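Local coordinates for protein TqaL (Neurospora crassa, PDB 7EEH) that belongs to the 2OG-Fe dioxygenase family of the cupin clan and carries an iron(III) ion bound by two histidines and one aspartate, at residues B[164-169]-B[271-276]; B[187-192]-B[247-252]; B[117-122]-B[299-304]; B[48-53]-B[127-132]; B[84-89]-B[156-161]. The protein carries 1 engineered substitution. One frame throughout, in Å; residues are numbered along the deposited sequence.

Contact 1: B[164-169]-B[271-276]; sequences FNLRTV and MLIFFT
Phe164 and Ile273 face each other as an antiparallel hydrogen-bonded pair, where strand 164-169 runs beside strand 271-276 in the large sheet of this cupin-type fold. Phe164 N donates to Ile273 O and Ile273 N returns the bond to Phe164 O at 2.8 Å; Leu166 and Met271 repeat the two-way pattern, Leu166 N to Met271 O being 3.0 Å. Between these pairs Asn165 and Leu272 form the non-hydrogen-bonded pair on the reverse face, where Leu272 CD2 reaches Asn165 CB at 3.7 Å. The Phe164 side chain can be traced outward. Its CB lies 4.5 Å from Ile273 CB. With chi1 at -73°, CG stands beside the backbone N and opposite the carbonyl carbon, which brings the ring to Phe275. CD1 then meets the edge of the Phe275 ring, close to its plane, 3.9 Å from CE2; CE1 touches the same CE2 from slightly farther, the two side chains crossing at a slant. Phe275 is itself backed on one face by Ile273 CG2. Farther along this face Leu166 CD2 meets Ile273 CD1 at 3.8 Å, continuing the apolar row. Phe275 also touches Asp186, a ligand of the iron, and its side chain lies about 5 Å from the metal. Straight backbone bonds thus set the register, while on the face that reaches the metal site the side chains of Phe164 and Ile273 offer Phe275 only carbon atoms, although its other neighbours include the carboxylate residue Asp186.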
# COMPACT_ATOMS: atom_id res chain seq x y z
N PHE B 164 29.04 -12.82 11.11
CA PHE B 164 30.33 -12.16 10.93
C PHE B 164 30.13 -10.78 10.33
O PHE B 164 29.46 -10.63 9.30
CB PHE B 164 31.26 -12.96 10.01
CG PHE B 164 31.82 -14.19 10.64
CD1 PHE B 164 31.05 -15.33 10.77
CD2 PHE B 164 33.13 -14.22 11.09
CE1 PHE B 164 31.56 -16.48 11.34
CE2 PHE B 164 33.65 -15.37 11.67
CZ PHE B 164 32.87 -16.50 11.79
N ASN B 165 30.76 -9.78 10.94
CA ASN B 165 30.89 -8.46 10.34
C ASN B 165 32.32 -8.40 9.80
O ASN B 165 33.28 -8.52 10.57
CB ASN B 165 30.62 -7.38 11.39
CG ASN B 165 30.65 -5.98 10.83
OD1 ASN B 165 30.88 -5.76 9.63
ND2 ASN B 165 30.40 -5.03 11.69
N LEU B 166 32.46 -8.30 8.48
CA LEU B 166 33.72 -8.63 7.81
C LEU B 166 34.11 -7.53 6.83
O LEU B 166 33.33 -7.17 5.94
CB LEU B 166 33.60 -9.98 7.07
CG LEU B 166 34.70 -10.35 6.07
CD1 LEU B 166 36.02 -10.54 6.78
CD2 LEU B 166 34.36 -11.60 5.29
N ARG B 167 35.33 -7.00 6.98
CA ARG B 167 35.92 -6.10 6.00
C ARG B 167 37.07 -6.84 5.32
O ARG B 167 38.04 -7.22 5.99
CB ARG B 167 36.40 -4.81 6.66
CG ARG B 167 37.42 -4.03 5.82
CD ARG B 167 37.68 -2.65 6.39
NE ARG B 167 36.48 -1.82 6.40
CZ ARG B 167 36.38 -0.64 7.01
NH1 ARG B 167 37.44 -0.13 7.65
NH2 ARG B 167 35.24 0.03 6.97
N THR B 168 36.94 -7.06 4.02
CA THR B 168 38.05 -7.64 3.26
C THR B 168 38.92 -6.51 2.72
O THR B 168 38.44 -5.40 2.51
CB THR B 168 37.56 -8.53 2.12
OG1 THR B 168 36.83 -7.74 1.17
CG2 THR B 168 36.67 -9.65 2.66
N VAL B 169 40.20 -6.80 2.51
CA VAL B 169 41.18 -5.80 2.09
C VAL B 169 41.99 -6.37 0.93
O VAL B 169 42.57 -7.45 1.05
CB VAL B 169 42.12 -5.38 3.24
CG1 VAL B 169 43.06 -4.28 2.79
CG2 VAL B 169 41.32 -4.94 4.45
N MSE B 271 30.78 -6.32 4.86
CA MSE B 271 29.61 -7.21 4.81
C MSE B 271 29.12 -7.58 6.20
O MSE B 271 29.91 -7.62 7.15
CB MSE B 271 29.95 -8.52 4.07
CG MSE B 271 30.41 -8.39 2.63
SE MSE B 271 29.18 -7.42 1.47
CE MSE B 271 27.90 -8.92 1.32
N LEU B 272 27.83 -7.88 6.32
CA LEU B 272 27.33 -8.72 7.39
C LEU B 272 27.01 -10.08 6.78
O LEU B 272 26.31 -10.15 5.76
CB LEU B 272 26.08 -8.11 8.04
CG LEU B 272 26.30 -6.77 8.76
CD1 LEU B 272 24.97 -6.16 9.15
CD2 LEU B 272 27.20 -6.97 9.99
N ILE B 273 27.53 -11.16 7.37
CA ILE B 273 27.33 -12.51 6.85
C ILE B 273 26.66 -13.33 7.95
O ILE B 273 27.25 -13.55 9.01
CB ILE B 273 28.65 -13.16 6.40
CG1 ILE B 273 29.33 -12.28 5.34
CG2 ILE B 273 28.38 -14.56 5.85
CD1 ILE B 273 30.73 -12.68 5.04
N PHE B 274 25.42 -13.76 7.69
CA PHE B 274 24.61 -14.52 8.64
C PHE B 274 24.59 -15.97 8.20
O PHE B 274 24.07 -16.28 7.13
CB PHE B 274 23.16 -14.01 8.70
CG PHE B 274 23.00 -12.51 8.98
CD1 PHE B 274 23.28 -11.58 8.00
CD2 PHE B 274 22.50 -12.07 10.20
CE1 PHE B 274 23.12 -10.22 8.23
CE2 PHE B 274 22.32 -10.71 10.45
CZ PHE B 274 22.64 -9.78 9.46
N PHE B 275 25.14 -16.87 9.03
CA PHE B 275 25.09 -18.32 8.77
C PHE B 275 24.12 -18.94 9.76
O PHE B 275 24.44 -19.04 10.95
CB PHE B 275 26.46 -18.98 8.95
CG PHE B 275 27.55 -18.49 8.03
CD1 PHE B 275 27.58 -18.85 6.70
CD2 PHE B 275 28.61 -17.73 8.54
CE1 PHE B 275 28.63 -18.44 5.87
CE2 PHE B 275 29.65 -17.33 7.72
CZ PHE B 275 29.66 -17.68 6.39
N THR B 276 22.95 -19.39 9.28
CA THR B 276 21.90 -19.88 10.17
C THR B 276 21.60 -21.36 9.92
O THR B 276 21.34 -21.76 8.78
CB THR B 276 20.62 -19.04 10.02
OG1 THR B 276 20.90 -17.69 10.42
CG2 THR B 276 19.50 -19.60 10.90

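Contact 2: B[187-192]-B[247-252]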
# COMPACT_ATOMS: atom_id res chain seq x y z
N GLY B 187 27.62 -25.19 4.70
CA GLY B 187 27.32 -26.17 5.72
C GLY B 187 26.22 -25.78 6.67
O GLY B 187 26.15 -26.32 7.77
N VAL B 188 25.33 -24.86 6.28
CA VAL B 188 24.24 -24.44 7.16
C VAL B 188 22.93 -24.62 6.40
O VAL B 188 22.89 -25.33 5.38
CB VAL B 188 24.45 -22.98 7.63
CG1 VAL B 188 25.71 -22.86 8.51
CG2 VAL B 188 24.56 -22.04 6.44
N ASP B 189 21.84 -24.03 6.90
CA ASP B 189 20.55 -24.09 6.23
C ASP B 189 20.25 -22.85 5.39
O ASP B 189 19.82 -22.99 4.25
CB ASP B 189 19.42 -24.29 7.26
CG ASP B 189 19.48 -25.66 7.94
OD1 ASP B 189 19.56 -26.67 7.21
OD2 ASP B 189 19.47 -25.71 9.19
N HIS B 190 20.45 -21.65 5.94
CA HIS B 190 20.19 -20.40 5.24
C HIS B 190 21.37 -19.47 5.45
O HIS B 190 21.83 -19.30 6.58
CB HIS B 190 18.92 -19.70 5.76
CG HIS B 190 17.69 -20.55 5.72
ND1 HIS B 190 16.94 -20.72 4.57
CD2 HIS B 190 17.07 -21.26 6.69
CE1 HIS B 190 15.91 -21.51 4.84
NE2 HIS B 190 15.97 -21.85 6.11
N THR B 191 21.83 -18.85 4.37
CA THR B 191 22.92 -17.88 4.43
C THR B 191 22.42 -16.54 3.90
O THR B 191 21.78 -16.50 2.84
CB THR B 191 24.15 -18.32 3.61
OG1 THR B 191 24.68 -19.55 4.12
CG2 THR B 191 25.26 -17.23 3.68
N MSE B 192 22.71 -15.46 4.63
CA MSE B 192 22.32 -14.11 4.23
C MSE B 192 23.58 -13.23 4.25
O MSE B 192 24.35 -13.24 5.23
CB MSE B 192 21.24 -13.53 5.17
CG MSE B 192 20.76 -12.13 4.78
SE MSE B 192 19.00 -11.71 5.47
CE MSE B 192 19.43 -10.65 7.10
N VAL B 247 19.14 -20.64 0.21
CA VAL B 247 19.01 -21.92 0.89
C VAL B 247 20.32 -22.68 0.68
O VAL B 247 20.64 -23.06 -0.45
CB VAL B 247 17.81 -22.72 0.38
CG1 VAL B 247 17.76 -24.13 1.05
CG2 VAL B 247 16.52 -21.94 0.63
N ASP B 248 21.09 -22.86 1.75
CA ASP B 248 22.48 -23.28 1.60
C ASP B 248 22.61 -24.76 1.25
O ASP B 248 23.65 -25.18 0.73
CB ASP B 248 23.26 -22.98 2.89
CG ASP B 248 24.75 -23.31 2.78
OD1 ASP B 248 25.41 -22.79 1.86
OD2 ASP B 248 25.24 -24.09 3.61
N THR B 249 21.57 -25.54 1.52
CA THR B 249 21.55 -26.97 1.24
C THR B 249 21.10 -27.29 -0.18
O THR B 249 21.24 -28.44 -0.62
CB THR B 249 20.62 -27.68 2.22
OG1 THR B 249 19.38 -26.97 2.29
CG2 THR B 249 21.24 -27.72 3.61
N GLU B 250 20.57 -26.32 -0.92
CA GLU B 250 20.03 -26.60 -2.24
C GLU B 250 20.70 -25.80 -3.34
O GLU B 250 20.34 -25.95 -4.51
CB GLU B 250 18.51 -26.36 -2.27
CG GLU B 250 17.79 -27.19 -1.23
CD GLU B 250 16.36 -26.74 -1.03
OE1 GLU B 250 15.81 -26.12 -1.97
OE2 GLU B 250 15.82 -26.99 0.07
N ASN B 251 21.67 -24.94 -2.99
CA ASN B 251 22.48 -24.15 -3.91
C ASN B 251 23.93 -24.31 -3.51
O ASN B 251 24.24 -24.58 -2.36
CB ASN B 251 22.18 -22.65 -3.85
CG ASN B 251 20.75 -22.32 -4.13
OD1 ASN B 251 20.36 -22.18 -5.29
ND2 ASN B 251 19.95 -22.16 -3.07
N LYS B 252 24.81 -24.26 -4.50
CA LYS B 252 26.22 -24.04 -4.25
C LYS B 252 26.48 -22.60 -4.65
O LYS B 252 25.69 -22.01 -5.40
CB LYS B 252 27.13 -25.00 -5.03
CG LYS B 252 27.17 -26.42 -4.50
CD LYS B 252 27.94 -27.40 -5.39
CE LYS B 252 27.78 -28.85 -4.89
NZ LYS B 252 28.34 -29.88 -5.82
O HOH W 1 18.27 -26.73 4.94
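Asp248 and Val188 are joined by a side-chain to backbone hydrogen bond: Val188 N donates to Asp248 OD2 at 2.8 Å, approaching on the anti side of the carboxylate and 21° out of its plane. Asp248 CG stands opposite its own backbone N (chi1 -176°), which carries the carboxylate across to the 187-192 segment. The second direct bond is between backbones, Asp248 N to Asp189 O at 2.8 Å. Asp248 is therefore held at both its main chain and its carboxylate. Its OD2 also forms a salt bridge with Arg149, and its OD1 accepts from Asp186 N; the arginine would be expected to favour the charged form of the acid.

One water supplies the indirect polar link. It donates to Asp189 OD1 at 2.6 Å and accepts from Thr249 OG1 at 2.9 Å, while the same Asp189 oxygen is bonded to Tyr154 OH.

Van der Waals contacts set carbons against polar atoms. Thr249 CG2 rests 3.4 Å from Val188 O, and Val188 CG2 lies 3.6 Å from Asp248 OD2. His190 and Val247 run alongside each other, pointing the same way, with Val247 CG2 at 4.1 Å from His190 ND1, whose polar partner is Tyr28 OH. Asp248 CB also packs against Thr191 OG1, which bonds to Asp186 OD2.

His190 and Val247 form an antiparallel non-hydrogen-bonded pair, and Asp189 with His190 makes a classic beta bulge opposite Thr276. Asp186, closely following His184 in sequence, belongs with His253 to the two-histidine, one-carboxylate iron site of 2OG-Fe dioxygenases, and Asp248 is a second-shell residue holding its backbone.

Contact 3: B[117-122]-B[299-304]; sequences FDEVQD and EELPME
Leu301 has CG beside its backbone N (chi1 -66°), which sends the forked end of the side chain to the 117-122 segment, where its two methyls meet Val120, Gln121 and Asp122. Gln121 meets it by folding: chi2 of -64° bends the chain back, and its amide comes up to the leucine. The contact joins two loops at the periphery of the cupin-type fold, one leading from strand 89-92 into helix 122-125, the other leading to strand 304-306. Gln121 occupies the N-cap position of that helix.

Leu301 is an apolar group among mostly polar atoms. CD1 sits 3.6 Å from Val120 O and 3.9 Å from Gln121 NE2, while CD2 lies 4.0 Å from Gln121 OE1, both methyls being on the same side of the amide plane. The carboxylate of Asp122 approaches CD2 as well, and Glu119 OE1 touches CD1 from 4.2 Å. The fold of Gln121 is fixed by a bond inside its own segment, NE2 to Glu119 O at 2.9 Å; the carbonyl lies near the amide plane, but the donor stands 55° out of the carbonyl plane. Partners beyond the segments secure the acids: Glu119 OE2 is bonded to His298, and Asp122 OD1 accepts from Gln125 NE2, which also bonds to Leu301 O.

Direct hydrogen bonds between the segments are lacking. A single water bridges them instead, donating to Asp122 OD1 at 2.6 Å and to Pro302 O at 2.9 Å.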
# COMPACT_ATOMS: atom_id res chain seq x y z
N PHE B 117 39.03 -11.74 21.51
CA PHE B 117 39.06 -10.29 21.39
C PHE B 117 38.30 -9.77 20.18
O PHE B 117 38.22 -8.54 20.00
CB PHE B 117 40.50 -9.80 21.33
CG PHE B 117 41.33 -10.25 22.50
CD1 PHE B 117 41.22 -9.63 23.73
CD2 PHE B 117 42.19 -11.34 22.37
CE1 PHE B 117 41.97 -10.06 24.82
CE2 PHE B 117 42.94 -11.76 23.45
CZ PHE B 117 42.83 -11.12 24.67
N ASP B 118 37.76 -10.64 19.33
CA ASP B 118 37.07 -10.22 18.12
C ASP B 118 35.57 -10.49 18.22
O ASP B 118 34.91 -10.84 17.24
CB ASP B 118 37.69 -10.91 16.89
CG ASP B 118 37.51 -12.44 16.90
OD1 ASP B 118 37.13 -12.99 17.95
OD2 ASP B 118 37.74 -13.08 15.85
N GLU B 119 35.01 -10.34 19.42
CA GLU B 119 33.58 -10.53 19.62
C GLU B 119 32.80 -9.33 19.09
O GLU B 119 33.22 -8.18 19.26
CB GLU B 119 33.27 -10.70 21.11
CG GLU B 119 33.72 -12.00 21.70
CD GLU B 119 33.11 -12.21 23.08
OE1 GLU B 119 33.57 -11.56 24.04
OE2 GLU B 119 32.15 -12.99 23.18
N VAL B 120 31.67 -9.61 18.44
CA VAL B 120 30.74 -8.55 18.07
C VAL B 120 30.33 -7.78 19.32
O VAL B 120 30.01 -8.37 20.36
CB VAL B 120 29.51 -9.16 17.36
CG1 VAL B 120 28.29 -8.27 17.54
CG2 VAL B 120 29.81 -9.42 15.90
N GLN B 121 30.31 -6.45 19.22
CA GLN B 121 30.12 -5.57 20.38
C GLN B 121 28.73 -4.94 20.37
O GLN B 121 27.96 -5.05 19.42
CB GLN B 121 31.20 -4.49 20.43
CG GLN B 121 32.62 -5.05 20.59
CD GLN B 121 32.78 -5.75 21.94
OE1 GLN B 121 32.51 -5.17 22.98
NE2 GLN B 121 33.21 -7.02 21.91
N ASP B 122 28.41 -4.26 21.48
CA ASP B 122 27.12 -3.58 21.56
C ASP B 122 26.95 -2.57 20.43
O ASP B 122 25.81 -2.33 19.98
CB ASP B 122 26.96 -2.90 22.92
CG ASP B 122 26.48 -3.86 24.00
OD1 ASP B 122 26.02 -4.98 23.66
OD2 ASP B 122 26.54 -3.49 25.20
N GLU B 299 26.84 -13.61 28.91
CA GLU B 299 26.72 -13.02 30.24
C GLU B 299 27.13 -11.55 30.24
O GLU B 299 26.52 -10.74 30.95
CB GLU B 299 27.57 -13.81 31.24
CG GLU B 299 26.89 -15.06 31.77
CD GLU B 299 26.56 -14.95 33.24
OE1 GLU B 299 27.14 -14.08 33.91
OE2 GLU B 299 25.71 -15.74 33.72
N GLU B 300 28.13 -11.17 29.45
CA GLU B 300 28.62 -9.81 29.50
C GLU B 300 28.13 -8.94 28.34
O GLU B 300 28.11 -7.71 28.48
CB GLU B 300 30.16 -9.80 29.55
CG GLU B 300 30.76 -8.41 29.70
CD GLU B 300 31.94 -8.18 28.76
OE1 GLU B 300 33.04 -8.73 29.02
OE2 GLU B 300 31.78 -7.42 27.78
N LEU B 301 27.70 -9.52 27.22
CA LEU B 301 27.15 -8.77 26.09
C LEU B 301 25.73 -9.24 25.79
O LEU B 301 25.41 -9.63 24.66
CB LEU B 301 28.05 -8.92 24.87
CG LEU B 301 29.44 -8.30 24.95
CD1 LEU B 301 30.37 -8.88 23.87
CD2 LEU B 301 29.35 -6.80 24.83
N PRO B 302 24.84 -9.19 26.78
CA PRO B 302 23.50 -9.75 26.57
C PRO B 302 22.73 -8.95 25.54
O PRO B 302 22.99 -7.76 25.32
CB PRO B 302 22.86 -9.64 27.96
CG PRO B 302 23.50 -8.40 28.52
CD PRO B 302 24.92 -8.45 28.05
N MSE B 303 21.79 -9.62 24.89
CA MSE B 303 20.95 -9.01 23.88
C MSE B 303 19.78 -9.93 23.57
O MSE B 303 19.96 -11.13 23.38
CB MSE B 303 21.78 -8.70 22.62
CG MSE B 303 21.06 -7.87 21.59
SE MSE B 303 20.18 -8.96 20.23
CE MSE B 303 21.02 -8.23 18.80
N GLU B 304 18.57 -9.37 23.56
CA GLU B 304 17.41 -10.16 23.20
C GLU B 304 16.32 -9.22 22.70
O GLU B 304 16.00 -8.24 23.37
CB GLU B 304 16.90 -11.00 24.38
CG GLU B 304 15.66 -11.82 24.04
CD GLU B 304 15.58 -13.12 24.82
OE1 GLU B 304 16.57 -13.50 25.49
OE2 GLU B 304 14.53 -13.78 24.74
O HOH W 2 25.11 -5.93 25.88

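Contact 4: B[48-53]-B[127-132]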
# COMPACT_ATOMS: atom_id res chain seq x y z
N LEU B 48 10.23 -2.22 10.60
CA LEU B 48 10.49 -3.15 11.69
C LEU B 48 10.99 -2.46 12.94
O LEU B 48 11.00 -3.08 14.01
CB LEU B 48 11.55 -4.19 11.28
CG LEU B 48 11.09 -5.10 10.18
CD1 LEU B 48 12.13 -6.23 9.89
CD2 LEU B 48 9.75 -5.55 10.72
N GLY B 49 11.43 -1.21 12.84
CA GLY B 49 11.94 -0.53 14.02
C GLY B 49 13.31 0.10 13.90
O GLY B 49 13.78 0.70 14.87
N ALA B 50 13.97 -0.02 12.75
CA ALA B 50 15.28 0.62 12.57
C ALA B 50 15.14 2.14 12.62
O ALA B 50 14.23 2.70 12.02
CB ALA B 50 15.90 0.22 11.23
N THR B 51 16.07 2.81 13.31
CA THR B 51 16.09 4.26 13.28
C THR B 51 17.03 4.74 12.19
O THR B 51 17.99 4.05 11.81
CB THR B 51 16.50 4.86 14.63
OG1 THR B 51 17.89 4.59 14.89
CG2 THR B 51 15.66 4.26 15.75
N ARG B 52 16.74 5.92 11.65
CA ARG B 52 17.61 6.45 10.60
C ARG B 52 19.01 6.75 11.13
O ARG B 52 19.98 6.67 10.38
CB ARG B 52 17.01 7.69 9.97
CG ARG B 52 15.59 7.47 9.51
CD ARG B 52 15.38 8.03 8.13
NE ARG B 52 13.96 8.27 7.90
CZ ARG B 52 13.33 8.01 6.77
NH1 ARG B 52 14.00 7.48 5.75
NH2 ARG B 52 12.03 8.26 6.66
N ALA B 53 19.12 7.09 12.41
CA ALA B 53 20.44 7.26 13.00
C ALA B 53 21.21 5.94 13.00
O ALA B 53 22.40 5.91 12.68
CB ALA B 53 20.32 7.83 14.41
N ASN B 127 22.45 -1.93 17.62
CA ASN B 127 22.00 -1.10 16.52
C ASN B 127 20.65 -1.62 16.04
O ASN B 127 20.51 -2.80 15.70
CB ASN B 127 23.06 -1.14 15.41
CG ASN B 127 22.69 -0.33 14.20
OD1 ASN B 127 21.68 -0.60 13.54
ND2 ASN B 127 23.52 0.65 13.87
N THR B 128 19.62 -0.76 16.04
CA THR B 128 18.27 -1.21 15.71
C THR B 128 18.11 -1.62 14.25
O THR B 128 17.17 -2.36 13.93
CB THR B 128 17.23 -0.13 16.03
OG1 THR B 128 17.49 1.02 15.22
CG2 THR B 128 17.30 0.24 17.50
N ALA B 129 18.97 -1.14 13.36
CA ALA B 129 18.95 -1.61 11.98
C ALA B 129 19.53 -3.01 11.87
O ALA B 129 18.96 -3.88 11.20
CB ALA B 129 19.70 -0.65 11.05
N PHE B 130 20.66 -3.26 12.55
CA PHE B 130 21.16 -4.63 12.63
C PHE B 130 20.11 -5.56 13.22
O PHE B 130 19.91 -6.67 12.72
CB PHE B 130 22.44 -4.70 13.47
CG PHE B 130 22.85 -6.11 13.81
CD1 PHE B 130 23.55 -6.89 12.90
CD2 PHE B 130 22.52 -6.67 15.04
CE1 PHE B 130 23.92 -8.19 13.21
CE2 PHE B 130 22.89 -7.97 15.36
CZ PHE B 130 23.59 -8.73 14.44
N GLN B 131 19.45 -5.13 14.31
CA GLN B 131 18.41 -5.96 14.91
C GLN B 131 17.28 -6.21 13.92
O GLN B 131 16.75 -7.32 13.84
CB GLN B 131 17.87 -5.32 16.19
CG GLN B 131 18.94 -5.17 17.29
CD GLN B 131 18.39 -4.62 18.60
OE1 GLN B 131 17.32 -4.02 18.63
NE2 GLN B 131 19.12 -4.85 19.69
N ALA B 132 16.89 -5.19 13.17
CA ALA B 132 15.85 -5.38 12.15
C ALA B 132 16.29 -6.40 11.11
O ALA B 132 15.48 -7.19 10.62
CB ALA B 132 15.51 -4.05 11.49
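The turn between helices 38-48 and 52-58 packs here on the N-terminal turn of helix 128-141, with Ala50 against Ala129 and Thr51 bonded to Thr128. Ala50 CB rests on Ala129 CA at 3.6 Å and, a little farther off, touches Ala129 CB, a fit that brings the two backbones within 4.3 Å between the CA atoms of Ala50 and Ala129. Ala132 CB adds to the same patch, meeting Leu48 CB at 4.0 Å, while Leu48 CD1 lies against Ala132 O.

The polar link is one hydrogen bond, from Thr51 N to Thr128 OG1 at 3.0 Å. With chi1 at 63°, this hydroxyl sits between the backbone N and the carbonyl carbon of Thr128, facing the turn; it is also bonded to Asp54 OD2, and the two partners fix its place. Thr128 CB lies against Gly49 O.

Both segments lie where helices begin or end. Gly49 ends helix 38-48 in a Schellman motif, its positive phi allowing the reversal, and Thr51 is the N-cap of the next helix, its OG1 accepting from Asp54 N. Asn127 is the N-cap of helix 128-141: its OD1 accepts from Phe130 N at 3.0 Å and more weakly from Ala129 N, and its ND2 reaches back to Asp54 O. Leu45 of helix 38-48 touches both Ala50 and Ala132, while Leu55 and Leu58 of helix 52-58 pack on Ala129.

Contact 5: B[84-89]-B[156-161]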
# COMPACT_ATOMS: atom_id res chain seq x y z
N ASP B 84 15.00 -18.19 18.62
CA ASP B 84 14.26 -19.03 19.56
C ASP B 84 12.78 -18.92 19.23
O ASP B 84 12.15 -17.88 19.48
CB ASP B 84 14.53 -18.59 21.00
CG ASP B 84 13.99 -19.58 22.03
OD1 ASP B 84 12.99 -20.26 21.73
OD2 ASP B 84 14.57 -19.67 23.13
N PHE B 85 12.21 -19.97 18.66
CA PHE B 85 10.83 -19.91 18.22
C PHE B 85 9.84 -20.39 19.28
O PHE B 85 8.64 -20.46 19.01
CB PHE B 85 10.67 -20.67 16.91
CG PHE B 85 11.12 -19.88 15.73
CD1 PHE B 85 10.38 -18.79 15.29
CD2 PHE B 85 12.31 -20.17 15.09
CE1 PHE B 85 10.80 -18.04 14.22
CE2 PHE B 85 12.74 -19.40 14.02
CZ PHE B 85 11.99 -18.35 13.58
N SER B 86 10.32 -20.71 20.49
CA SER B 86 9.44 -20.87 21.64
C SER B 86 9.22 -19.54 22.35
O SER B 86 8.08 -19.18 22.64
CB SER B 86 10.03 -21.88 22.62
OG SER B 86 10.34 -23.09 21.96
N THR B 87 10.30 -18.82 22.62
CA THR B 87 10.18 -17.47 23.15
C THR B 87 9.89 -16.44 22.06
O THR B 87 9.63 -15.28 22.39
CB THR B 87 11.46 -17.08 23.90
OG1 THR B 87 12.54 -16.95 22.96
CG2 THR B 87 11.82 -18.14 24.94
N ARG B 88 9.93 -16.85 20.79
CA ARG B 88 9.70 -15.96 19.66
C ARG B 88 10.56 -14.70 19.76
O ARG B 88 10.08 -13.56 19.68
CB ARG B 88 8.22 -15.62 19.52
CG ARG B 88 7.45 -16.67 18.75
CD ARG B 88 5.99 -16.70 19.14
NE ARG B 88 5.22 -15.64 18.49
CZ ARG B 88 4.61 -15.77 17.32
NH1 ARG B 88 4.68 -16.91 16.65
NH2 ARG B 88 3.92 -14.75 16.82
N SER B 89 11.87 -14.91 19.92
CA SER B 89 12.83 -13.83 20.05
C SER B 89 14.17 -14.29 19.49
O SER B 89 14.34 -15.46 19.13
CB SER B 89 12.96 -13.40 21.51
OG SER B 89 13.34 -14.50 22.32
N SER B 156 14.25 -29.37 16.60
CA SER B 156 14.43 -28.31 17.56
C SER B 156 13.58 -27.09 17.20
O SER B 156 13.15 -26.91 16.05
CB SER B 156 15.91 -27.91 17.64
OG SER B 156 16.06 -26.58 18.10
N ASP B 157 13.32 -26.26 18.20
CA ASP B 157 12.65 -24.98 18.02
C ASP B 157 13.63 -23.80 18.05
O ASP B 157 13.20 -22.65 18.13
CB ASP B 157 11.60 -24.79 19.11
CG ASP B 157 12.17 -24.91 20.52
OD1 ASP B 157 13.41 -25.03 20.68
OD2 ASP B 157 11.38 -24.87 21.48
N LYS B 158 14.93 -24.07 18.02
CA LYS B 158 15.98 -23.06 18.10
C LYS B 158 16.90 -23.19 16.90
O LYS B 158 17.21 -24.30 16.47
CB LYS B 158 16.82 -23.22 19.38
CG LYS B 158 16.13 -22.77 20.66
CD LYS B 158 16.61 -23.58 21.87
CE LYS B 158 15.73 -23.34 23.10
NZ LYS B 158 14.26 -23.52 22.82
N TRP B 159 17.32 -22.05 16.35
CA TRP B 159 18.37 -22.02 15.34
C TRP B 159 19.59 -21.31 15.91
O TRP B 159 19.46 -20.40 16.74
CB TRP B 159 17.95 -21.27 14.06
CG TRP B 159 16.68 -21.69 13.37
CD1 TRP B 159 15.41 -21.48 13.80
CD2 TRP B 159 16.57 -22.32 12.09
NE1 TRP B 159 14.51 -21.96 12.89
CE2 TRP B 159 15.19 -22.49 11.83
CE3 TRP B 159 17.50 -22.78 11.14
CZ2 TRP B 159 14.72 -23.09 10.67
CZ3 TRP B 159 17.03 -23.38 9.98
CH2 TRP B 159 15.65 -23.54 9.76
N VAL B 160 20.76 -21.71 15.44
CA VAL B 160 22.01 -21.01 15.72
C VAL B 160 22.31 -20.14 14.52
O VAL B 160 22.34 -20.62 13.39
CB VAL B 160 23.17 -21.99 15.96
CG1 VAL B 160 24.45 -21.21 16.30
CG2 VAL B 160 22.81 -22.98 17.05
N CYS B 161 22.54 -18.85 14.76
CA CYS B 161 22.92 -17.92 13.71
C CYS B 161 24.30 -17.37 14.05
O CYS B 161 24.44 -16.62 15.03
CB CYS B 161 21.90 -16.80 13.56
SG CYS B 161 22.42 -15.54 12.37
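Phe85 and Asp157 share the backbone hydrogen bond between the segments, Phe85 N to Asp157 O at 2.9 Å. Asp84 and Lys158 beside it form an antiparallel non-hydrogen-bonded pair.

Charged groups gather on that pair. The side chains of Asp84 and Lys158 run alongside each other, and Lys158, bent at its last torsion (chi4 51°), bonds to Asp157 OD1 at 2.8 Å in a salt bridge while making only a long one, 3.7 Å from NZ, to Asp84 OD1. Asp84 OD2 forms its own salt bridge with Arg91.

The segment 84-89 is the tight connection between strands 74-84 and 89-92, a beta hairpin with a G1 bulge at Arg88 and Ser89. Asp84 OD1 shapes it, accepting from Ser86 N at 3.0 Å as an Asx turn and from Thr87 N, which comes from above the carboxylate plane. Ser156 OG makes an ST turn with Lys158 N within the 156-161 segment.

Aromatic contact is rim to rim: Phe85 CE2 approaches Trp159 NE1 at 3.3 Å, the Phe85 ring and the five-membered ring of Trp159 having planes at 76° and neither lying over the other. His142 stacks on Phe85, and Arg278 makes a cation-pi contact with Trp159.

How the contacts relate
Contact 1 lies nearest the chain centre; contact 2 is the most thoroughly buried, whereas contacts 3, 4 and 5 sit farther out and each include an exposed residue. Contacts 1, 2 and 5 share the large sheet: 1 and 5 both use strand 158-170, and 1 and 2 meet through backbone bonds. Contact 4 lies on the helical side, where Phe130 packs on Phe274 of contact 1 and Met303 of contact 3. Glu304 of contact 3 bonds to Ser89 of contact 5. Chemistry follows place: backbone pairing and hydrocarbon in contact 1, a gripped carboxylate in contact 2, water bridging in contact 3, small-residue packing in contact 4, and in contact 5 a salt-bridge network, its link across long, beside an aromatic rim contact.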